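Local coordinates for protein Exo-arabinanase (PDB 3A72) that probably releases arabinobiose from the non-reducing ends of alpha-1,5-linked L-arabinan, as an exo-acting glycoside hydrolase, at residues Ala140-Pro152 / Tyr164-Gln176. Sequence-based numbering, arbitrary orientation.
Sequences ARPNNGLTPVWEP and YYSDQRDNATYGQ. With AHR (alpha-L-arabinofuranose), chain B; AHR (alpha-L-arabinofuranose), chain C.
Strands 149-152 and 164-167 run antiparallel, their axes 4.7 Å apart at closest approach, with Trp150 and Ser166 as a hydrogen-bonded pair joined by N-H...O bonds in both directions; Gln168 N to Pro148 O (2.8 Å) carries the pairing past the strand end. Val149 and Asp167 point to the other face of the sheet from Trp150 and Ser166. There Arg169 grips Asp167 side-on through NE and NH2, NE reaching OD1 at 2.8 Å, while Arg169 N closes an Asx turn onto the same oxygen from the opposite side of the carboxylate plane. Val149 CG1 lies over one face of the guanidinium thus fixed, 3.4 Å from Arg169 NE. These strands form the first two of one four-stranded antiparallel blade, consistent with the beta-propeller of sialidase-like proteins, and the face bearing Trp150 and Ser166 lines the arabinobiose pocket. The Trp150 indole is sandwiched: C5 of the chain B arabinofuranose sits over its centre, 3.6 Å above the plane, and Pro148 CB backs the opposite face nearer the rim. Ser166 OG, placed beside its own backbone N (chi1 -52°), donates to Glu151 OE1 at 2.8 Å and is also bonded to Met207 N, a pair of bonds consistent with orienting a carboxylate whose OE1 lies 2.9 Å from O2 of the same sugar. Farther out, Asn171 ND2 meets Gly145 O from above its carbonyl plane (3.0 Å), and a water links Gly145 N to Gly175 O.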
loop_
_atom_site.group_PDB
_atom_site.type_symbol
_atom_site.label_atom_id
_atom_site.label_comp_id
_atom_site.label_asym_id
_atom_site.label_seq_id
_atom_site.Cartn_x
_atom_site.Cartn_y
_atom_site.Cartn_z
ATOM N N ALA A 140 -7.445 17.278 -2.144
ATOM C CA ALA A 140 -6.463 16.219 -2.409
ATOM C C ALA A 140 -5.113 16.761 -2.815
ATOM O O ALA A 140 -4.570 16.397 -3.863
ATOM C CB ALA A 140 -7.032 15.305 -3.459
ATOM N N ARG A 141 -4.552 17.614 -1.949
ATOM C CA ARG A 141 -3.160 18.050 -2.122
ATOM C C ARG A 141 -2.463 17.964 -0.743
ATOM O O ARG A 141 -3.065 18.304 0.272
ATOM C CB ARG A 141 -3.031 19.485 -2.639
ATOM C CG ARG A 141 -3.546 19.644 -4.051
ATOM C CD ARG A 141 -3.253 21.054 -4.567
ATOM N NE ARG A 141 -3.722 21.265 -5.955
ATOM C CZ ARG A 141 -4.903 21.670 -6.329
ATOM N NH1 ARG A 141 -5.828 21.969 -5.438
ATOM N NH2 ARG A 141 -5.180 21.776 -7.630
ATOM N N PRO A 142 -1.208 17.537 -0.729
ATOM C CA PRO A 142 -0.475 17.308 0.530
ATOM C C PRO A 142 0.150 18.577 1.065
ATOM O O PRO A 142 1.357 18.653 1.235
ATOM C CB PRO A 142 0.534 16.245 0.176
ATOM C CG PRO A 142 0.898 16.638 -1.246
ATOM C CD PRO A 142 -0.473 16.990 -1.882
ATOM N N ASN A 143 -0.671 19.577 1.317
ATOM C CA ASN A 143 -0.255 20.836 1.903
ATOM C C ASN A 143 -0.839 20.972 3.287
ATOM O O ASN A 143 -1.975 20.597 3.537
ATOM C CB ASN A 143 -0.715 22.026 1.047
ATOM C CG ASN A 143 -0.028 22.077 -0.285
ATOM O OD1 ASN A 143 1.152 22.498 -0.390
ATOM N ND2 ASN A 143 -0.653 21.707 -1.300
ATOM N N ASN A 144 -0.064 21.470 4.205
ATOM C CA ASN A 144 -0.541 21.706 5.572
ATOM C C ASN A 144 -1.711 22.672 5.550
ATOM O O ASN A 144 -1.825 23.575 4.727
ATOM C CB ASN A 144 0.594 22.246 6.433
ATOM C CG ASN A 144 1.699 21.239 6.674
ATOM O OD1 ASN A 144 1.481 20.014 6.629
ATOM N ND2 ASN A 144 2.861 21.717 7.002
ATOM N N GLY A 145 -2.627 22.442 6.507
ATOM C CA GLY A 145 -3.842 23.209 6.643
ATOM C C GLY A 145 -5.024 22.662 5.929
ATOM O O GLY A 145 -6.163 22.955 6.292
ATOM N N LEU A 146 -4.762 21.883 4.871
ATOM C CA LEU A 146 -5.816 21.162 4.185
ATOM C C LEU A 146 -6.178 19.921 4.996
ATOM O O LEU A 146 -5.460 19.492 5.904
ATOM C CB LEU A 146 -5.337 20.786 2.789
ATOM C CG LEU A 146 -4.875 21.963 1.943
ATOM C CD1 LEU A 146 -4.500 21.459 0.547
ATOM C CD2 LEU A 146 -5.903 23.054 1.892
ATOM N N THR A 147 -7.366 19.339 4.658
ATOM C CA THR A 147 -7.884 18.229 5.432
ATOM C C THR A 147 -8.143 16.931 4.664
ATOM O O THR A 147 -9.075 16.206 5.024
ATOM C CB THR A 147 -9.189 18.682 6.134
ATOM O OG1 THR A 147 -10.147 19.076 5.145
ATOM C CG2 THR A 147 -8.949 19.824 7.108
ATOM N N PRO A 148 -7.343 16.541 3.664
ATOM C CA PRO A 148 -7.595 15.252 2.994
ATOM C C PRO A 148 -7.315 14.031 3.875
ATOM O O PRO A 148 -6.601 14.075 4.877
ATOM C CB PRO A 148 -6.586 15.276 1.823
ATOM C CG PRO A 148 -5.438 16.130 2.358
ATOM C CD PRO A 148 -6.165 17.210 3.103
ATOM N N VAL A 149 -7.855 12.917 3.395
ATOM C CA VAL A 149 -7.481 11.595 3.821
ATOM C C VAL A 149 -6.829 10.874 2.642
ATOM O O VAL A 149 -7.094 11.201 1.465
ATOM C CB VAL A 149 -8.672 10.789 4.347
ATOM C CG1 VAL A 149 -9.231 11.436 5.599
ATOM C CG2 VAL A 149 -9.759 10.598 3.295
ATOM N N TRP A 150 -5.964 9.889 2.935
ATOM C CA TRP A 150 -5.152 9.260 1.903
ATOM C C TRP A 150 -4.799 7.814 2.227
ATOM O O TRP A 150 -4.645 7.437 3.402
ATOM C CB TRP A 150 -3.866 9.972 1.804
ATOM C CG TRP A 150 -3.642 11.439 1.833
ATOM C CD1 TRP A 150 -3.234 12.189 2.892
ATOM C CD2 TRP A 150 -3.706 12.338 0.706
ATOM N NE1 TRP A 150 -3.092 13.457 2.480
ATOM C CE2 TRP A 150 -3.326 13.606 1.156
ATOM C CE3 TRP A 150 -4.066 12.177 -0.625
ATOM C CZ2 TRP A 150 -3.239 14.696 0.324
ATOM C CZ3 TRP A 150 -3.959 13.272 -1.479
ATOM C CH2 TRP A 150 -3.545 14.509 -0.984
ATOM N N GLU A 151 -4.501 7.028 1.202
ATOM C CA GLU A 151 -3.582 5.872 1.330
ATOM C C GLU A 151 -4.108 4.745 2.240
ATOM O O GLU A 151 -3.424 4.330 3.184
ATOM C CB GLU A 151 -2.209 6.332 1.758
ATOM C CG GLU A 151 -1.537 7.267 0.746
ATOM C CD GLU A 151 -0.703 8.353 1.339
ATOM O OE1 GLU A 151 -0.581 8.534 2.552
ATOM O OE2 GLU A 151 -0.079 9.160 0.510
ATOM N N PRO A 152 -5.254 4.168 1.942
ATOM C CA PRO A 152 -5.754 3.062 2.753
ATOM C C PRO A 152 -4.872 1.803 2.673
ATOM O O PRO A 152 -4.314 1.461 1.602
ATOM C CB PRO A 152 -7.125 2.736 2.163
ATOM C CG PRO A 152 -7.019 3.202 0.727
ATOM C CD PRO A 152 -6.192 4.475 0.809
ATOM N N TYR A 164 -6.184 1.231 7.918
ATOM C CA TYR A 164 -5.187 2.256 8.286
ATOM C C TYR A 164 -5.110 3.259 7.162
ATOM O O TYR A 164 -5.150 2.880 5.989
ATOM C CB TYR A 164 -3.826 1.625 8.483
ATOM C CG TYR A 164 -3.724 0.479 9.478
ATOM C CD1 TYR A 164 -3.492 0.689 10.822
ATOM C CD2 TYR A 164 -3.849 -0.853 9.018
ATOM C CE1 TYR A 164 -3.396 -0.379 11.699
ATOM C CE2 TYR A 164 -3.734 -1.908 9.882
ATOM C CZ TYR A 164 -3.511 -1.682 11.236
ATOM O OH TYR A 164 -3.387 -2.770 12.055
ATOM N N TYR A 165 -4.924 4.543 7.481
ATOM C CA TYR A 165 -4.802 5.569 6.425
ATOM C C TYR A 165 -4.145 6.787 7.020
ATOM O O TYR A 165 -3.953 6.927 8.227
ATOM C CB TYR A 165 -6.143 5.858 5.751
ATOM C CG TYR A 165 -7.257 6.349 6.650
ATOM C CD1 TYR A 165 -7.488 7.708 6.799
ATOM C CD2 TYR A 165 -8.096 5.479 7.341
ATOM C CE1 TYR A 165 -8.509 8.160 7.608
ATOM C CE2 TYR A 165 -9.114 5.925 8.125
ATOM C CZ TYR A 165 -9.322 7.259 8.266
ATOM O OH TYR A 165 -10.332 7.711 9.095
ATOM N N SER A 166 -3.729 7.699 6.116
ATOM C CA SER A 166 -3.153 8.968 6.477
ATOM C C SER A 166 -4.246 10.038 6.566
ATOM O O SER A 166 -5.159 10.024 5.726
ATOM C CB SER A 166 -2.100 9.401 5.476
ATOM O OG SER A 166 -1.142 8.384 5.249
ATOM N N ASP A 167 -4.144 10.939 7.535
ATOM C CA ASP A 167 -5.239 11.835 7.858
ATOM C C ASP A 167 -4.730 13.235 8.077
ATOM O O ASP A 167 -3.864 13.438 8.952
ATOM C CB ASP A 167 -5.941 11.320 9.106
ATOM C CG ASP A 167 -7.247 11.957 9.440
ATOM O OD1 ASP A 167 -7.699 12.845 8.665
ATOM O OD2 ASP A 167 -7.867 11.561 10.451
ATOM N N GLN A 168 -5.239 14.220 7.362
ATOM C CA GLN A 168 -4.953 15.602 7.593
ATOM C C GLN A 168 -6.110 16.354 8.278
ATOM O O GLN A 168 -6.024 17.582 8.457
ATOM C CB GLN A 168 -4.579 16.329 6.296
ATOM C CG GLN A 168 -3.221 15.873 5.732
ATOM C CD GLN A 168 -2.734 16.727 4.608
ATOM O OE1 GLN A 168 -2.808 18.026 4.661
ATOM N NE2 GLN A 168 -2.151 16.187 3.650
ATOM N N ARG A 169 -7.167 15.664 8.692
ATOM C CA ARG A 169 -8.331 16.371 9.189
ATOM C C ARG A 169 -8.109 17.047 10.551
ATOM O O ARG A 169 -8.797 18.021 10.856
ATOM C CB ARG A 169 -9.553 15.451 9.243
ATOM C CG ARG A 169 -10.067 15.052 7.907
ATOM C CD ARG A 169 -11.093 13.939 7.885
ATOM N NE ARG A 169 -10.510 12.752 8.506
ATOM C CZ ARG A 169 -11.138 11.610 8.670
ATOM N NH1 ARG A 169 -12.337 11.375 8.185
ATOM N NH2 ARG A 169 -10.502 10.733 9.391
ATOM N N ASP A 170 -7.168 16.568 11.358
ATOM C CA ASP A 170 -6.888 17.270 12.630
ATOM C C ASP A 170 -5.853 18.380 12.420
ATOM O O ASP A 170 -4.792 18.414 13.038
ATOM C CB ASP A 170 -6.459 16.285 13.662
ATOM C CG ASP A 170 -6.525 16.742 15.132
ATOM O OD1 ASP A 170 -7.030 17.870 15.310
ATOM O OD2 ASP A 170 -6.064 15.876 15.965
ATOM N N ASN A 171 -6.222 19.307 11.533
ATOM C CA ASN A 171 -5.279 20.287 10.967
ATOM C C ASN A 171 -4.955 21.386 11.963
ATOM O O ASN A 171 -4.031 22.128 11.843
ATOM C CB ASN A 171 -5.848 20.860 9.663
ATOM C CG ASN A 171 -7.197 21.513 9.783
ATOM O OD1 ASN A 171 -8.076 21.268 10.588
ATOM N ND2 ASN A 171 -7.509 22.418 8.872
ATOM N N ALA A 172 -5.754 21.539 13.011
ATOM C CA ALA A 172 -5.350 22.572 13.981
ATOM C C ALA A 172 -4.123 22.153 14.759
ATOM O O ALA A 172 -3.463 23.022 15.333
ATOM C CB ALA A 172 -6.472 22.845 14.946
ATOM N N THR A 173 -3.788 20.848 14.793
ATOM C CA THR A 173 -2.785 20.405 15.645
ATOM C C THR A 173 -1.608 19.721 14.926
ATOM O O THR A 173 -0.476 19.791 15.410
ATOM C CB THR A 173 -3.463 19.407 16.596
ATOM O OG1 THR A 173 -4.596 20.077 17.206
ATOM C CG2 THR A 173 -2.431 19.000 17.638
ATOM N N TYR A 174 -1.852 19.084 13.815
ATOM C CA TYR A 174 -0.859 18.277 13.105
ATOM C C TYR A 174 -0.888 18.606 11.631
ATOM O O TYR A 174 -1.941 18.806 11.058
ATOM C CB TYR A 174 -1.184 16.786 13.267
ATOM C CG TYR A 174 -1.331 16.351 14.706
ATOM C CD1 TYR A 174 -0.260 16.213 15.528
ATOM C CD2 TYR A 174 -2.613 16.084 15.212
ATOM C CE1 TYR A 174 -0.350 15.818 16.858
ATOM C CE2 TYR A 174 -2.736 15.686 16.548
ATOM C CZ TYR A 174 -1.600 15.553 17.346
ATOM O OH TYR A 174 -1.800 15.179 18.664
ATOM N N GLY A 175 0.268 18.597 10.953
ATOM C CA GLY A 175 0.283 18.644 9.521
ATOM C C GLY A 175 -0.405 17.429 8.925
ATOM O O GLY A 175 -1.206 17.526 7.982
ATOM N N GLN A 176 -0.041 16.239 9.421
ATOM C CA GLN A 176 -0.656 14.973 9.043
ATOM C C GLN A 176 -0.466 14.002 10.198
ATOM O O GLN A 176 0.544 14.072 10.899
ATOM C CB GLN A 176 -0.112 14.434 7.728
ATOM C CG GLN A 176 -0.857 13.223 7.180
ATOM C CD GLN A 176 -0.357 12.823 5.815
ATOM O OE1 GLN A 176 0.689 12.064 5.743
ATOM N NE2 GLN A 176 -0.975 13.235 4.800
HETATM O O5 AHR B . 0.334 12.926 -2.132
HETATM C C5 AHR B . -0.219 12.512 -0.841
HETATM C C4 AHR B . 0.894 12.522 0.170
HETATM O O4 AHR B . 1.797 11.455 -0.152
HETATM C C3 AHR B . 0.407 12.242 1.587
HETATM O O3 AHR B . 0.052 13.479 2.230
HETATM C C2 AHR B . 1.649 11.576 2.230
HETATM O O2 AHR B . 1.316 10.601 3.217
HETATM C C1 AHR B . 2.419 10.986 1.050
HETATM O O1 AHR B . 3.772 11.524 1.006
HETATM O O5 AHR C . -1.186 9.018 -4.753
HETATM C C5 AHR C . -1.218 10.250 -5.532
HETATM C C4 AHR C . -0.351 11.279 -4.838
HETATM O O4 AHR C . -0.969 11.595 -3.544
HETATM C C3 AHR C . -0.393 12.626 -5.546
HETATM O O3 AHR C . 0.573 12.698 -6.614
HETATM C C2 AHR C . 0.034 13.564 -4.397
HETATM O O2 AHR C . -0.439 14.917 -4.582
HETATM C C1 AHR C . -0.627 12.927 -3.167
HETATM O O HOH W 1 -2.931 19.676 7.475
#